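Local structure of glutathione s-transferase III (Zea mays, 1AW9) at residues A[19-23]-A[24-28]. The protein probably conjugates reduced glutathione to hydrophobic electrophiles, releasing a halide from halogenated substrates, and so takes part in herbicide detoxification in maize. Sequence-based numbering, arbitrary orientation.
Sequences TVLNE and KGLDF. With CD (cadmium ion), chain F.
Leu21 lies over one face of the Phe28 ring: its CD1 is 3.5 Å from the ring centroid and 18° off the normal, the geometry of a CH-pi contact, offset toward the CG side. Lower on the same side chain, Leu21 CB packs at 3.4 Å against Phe28 CE1. The ring turns back onto the helix because Phe28 CG sits between its own backbone N and carbonyl carbon (chi1 67°). Asn22 meets the same ring at its edge: Asn22 OD1 lies near the ring plane, 3.5 Å from Phe28 CE1, with the amide and ring planes 44° apart. A water donates to both Asn22 OD1 and Leu26 O, while Asn22 ND2 is hydrogen-bonded to Thr206 OG1 on helix 201-209. An alanine in place of Phe28 would probably leave Leu21 CD1 without its aromatic face and open a gap beside Asn22. In the chain between Asn22 and Phe28 the backbone turns at Gly25, whose positive phi suits glycine. Leu26 N donates to Leu21 O at 3.0 Å, and Gly25 N reaches Asn22 O at 2.8 Å from above the carbonyl plane. The positive phi of Gly25 and these two bonds make a Schellman motif at the end of helix 12-23. Beyond the turn, Asp27 OD2 binds a cadmium ion at 2.5 Å. Leu3 of strand 3-6 touches Leu21, Leu26 and Phe28, within the beta-alpha-beta crossover that joins parallel strands 3-6 and 28-31 in the thioredoxin-like N-terminal domain of glutathione transferases.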
loop_
_atom_site.group_PDB
_atom_site.type_symbol
_atom_site.label_atom_id
_atom_site.label_comp_id
_atom_site.label_asym_id
_atom_site.label_seq_id
_atom_site.Cartn_x
_atom_site.Cartn_y
_atom_site.Cartn_z
ATOM N N THR A 19 -10.719 -30.924 -9.567
ATOM C CA THR A 19 -9.605 -31.511 -10.299
ATOM C C THR A 19 -9.230 -32.840 -9.655
ATOM O O THR A 19 -9.218 -33.876 -10.306
ATOM C CB THR A 19 -8.367 -30.564 -10.295
ATOM O OG1 THR A 19 -8.662 -29.401 -11.066
ATOM C CG2 THR A 19 -7.166 -31.212 -10.904
ATOM N N VAL A 20 -8.950 -32.815 -8.364
ATOM C CA VAL A 20 -8.571 -34.014 -7.669
ATOM C C VAL A 20 -9.727 -35.020 -7.558
ATOM O O VAL A 20 -9.493 -36.221 -7.654
ATOM C CB VAL A 20 -7.929 -33.661 -6.315
ATOM C CG1 VAL A 20 -7.836 -34.856 -5.414
ATOM C CG2 VAL A 20 -6.534 -33.147 -6.556
ATOM N N LEU A 21 -10.973 -34.563 -7.456
ATOM C CA LEU A 21 -12.087 -35.515 -7.353
ATOM C C LEU A 21 -12.273 -36.303 -8.661
ATOM O O LEU A 21 -12.528 -37.504 -8.623
ATOM C CB LEU A 21 -13.396 -34.836 -6.925
ATOM C CG LEU A 21 -13.472 -34.141 -5.539
ATOM C CD1 LEU A 21 -14.768 -33.411 -5.407
ATOM C CD2 LEU A 21 -13.320 -35.077 -4.388
ATOM N N ASN A 22 -12.099 -35.656 -9.811
ATOM C CA ASN A 22 -12.225 -36.361 -11.077
ATOM C C ASN A 22 -11.076 -37.324 -11.303
ATOM O O ASN A 22 -11.270 -38.395 -11.844
ATOM C CB ASN A 22 -12.303 -35.398 -12.223
ATOM C CG ASN A 22 -13.559 -34.639 -12.195
ATOM O OD1 ASN A 22 -14.602 -35.207 -11.933
ATOM N ND2 ASN A 22 -13.484 -33.331 -12.402
ATOM N N GLU A 23 -9.870 -36.967 -10.896
ATOM C CA GLU A 23 -8.752 -37.868 -11.101
ATOM C C GLU A 23 -9.051 -39.174 -10.389
ATOM O O GLU A 23 -8.835 -40.235 -10.937
ATOM C CB GLU A 23 -7.459 -37.259 -10.568
ATOM C CG GLU A 23 -6.857 -36.189 -11.452
ATOM C CD GLU A 23 -6.152 -36.742 -12.694
ATOM O OE1 GLU A 23 -5.813 -37.942 -12.726
ATOM O OE2 GLU A 23 -5.915 -35.978 -13.644
ATOM N N LYS A 24 -9.512 -39.072 -9.145
ATOM C CA LYS A 24 -9.860 -40.213 -8.303
ATOM C C LYS A 24 -11.186 -40.845 -8.771
ATOM O O LYS A 24 -11.621 -41.869 -8.245
ATOM C CB LYS A 24 -10.005 -39.737 -6.850
ATOM C CG LYS A 24 -8.683 -39.454 -6.161
ATOM C CD LYS A 24 -8.134 -40.747 -5.635
ATOM C CE LYS A 24 -6.648 -40.726 -5.557
ATOM N NZ LYS A 24 -6.140 -42.114 -5.430
ATOM N N GLY A 25 -11.818 -40.218 -9.760
ATOM C CA GLY A 25 -13.082 -40.697 -10.269
ATOM C C GLY A 25 -14.185 -40.803 -9.216
ATOM O O GLY A 25 -15.109 -41.616 -9.365
ATOM N N LEU A 26 -14.139 -39.961 -8.186
ATOM C CA LEU A 26 -15.141 -40.001 -7.140
ATOM C C LEU A 26 -16.385 -39.273 -7.579
ATOM O O LEU A 26 -16.332 -38.469 -8.483
ATOM C CB LEU A 26 -14.592 -39.397 -5.855
ATOM C CG LEU A 26 -13.380 -40.124 -5.250
ATOM C CD1 LEU A 26 -12.851 -39.389 -4.039
ATOM C CD2 LEU A 26 -13.759 -41.539 -4.836
ATOM N N ASP A 27 -17.520 -39.607 -6.979
ATOM C CA ASP A 27 -18.786 -38.943 -7.290
ATOM C C ASP A 27 -18.987 -37.775 -6.360
ATOM O O ASP A 27 -18.791 -37.914 -5.150
ATOM C CB ASP A 27 -19.965 -39.874 -7.073
ATOM C CG ASP A 27 -20.233 -40.738 -8.255
ATOM O OD1 ASP A 27 -20.661 -40.180 -9.307
ATOM O OD2 ASP A 27 -20.023 -41.972 -8.120
ATOM N N PHE A 28 -19.508 -36.677 -6.890
ATOM C CA PHE A 28 -19.713 -35.491 -6.076
ATOM C C PHE A 28 -20.579 -34.489 -6.780
ATOM O O PHE A 28 -20.771 -34.581 -7.980
ATOM C CB PHE A 28 -18.356 -34.825 -5.765
ATOM C CG PHE A 28 -17.673 -34.233 -6.979
ATOM C CD1 PHE A 28 -16.798 -35.007 -7.756
ATOM C CD2 PHE A 28 -17.898 -32.908 -7.343
ATOM C CE1 PHE A 28 -16.167 -34.467 -8.865
ATOM C CE2 PHE A 28 -17.271 -32.362 -8.448
ATOM C CZ PHE A 28 -16.404 -33.139 -9.211
HETATM CD CD CD F . -19.806 -43.332 -10.166
HETATM O O HOH W 1 -14.962 -38.184 -11.433
#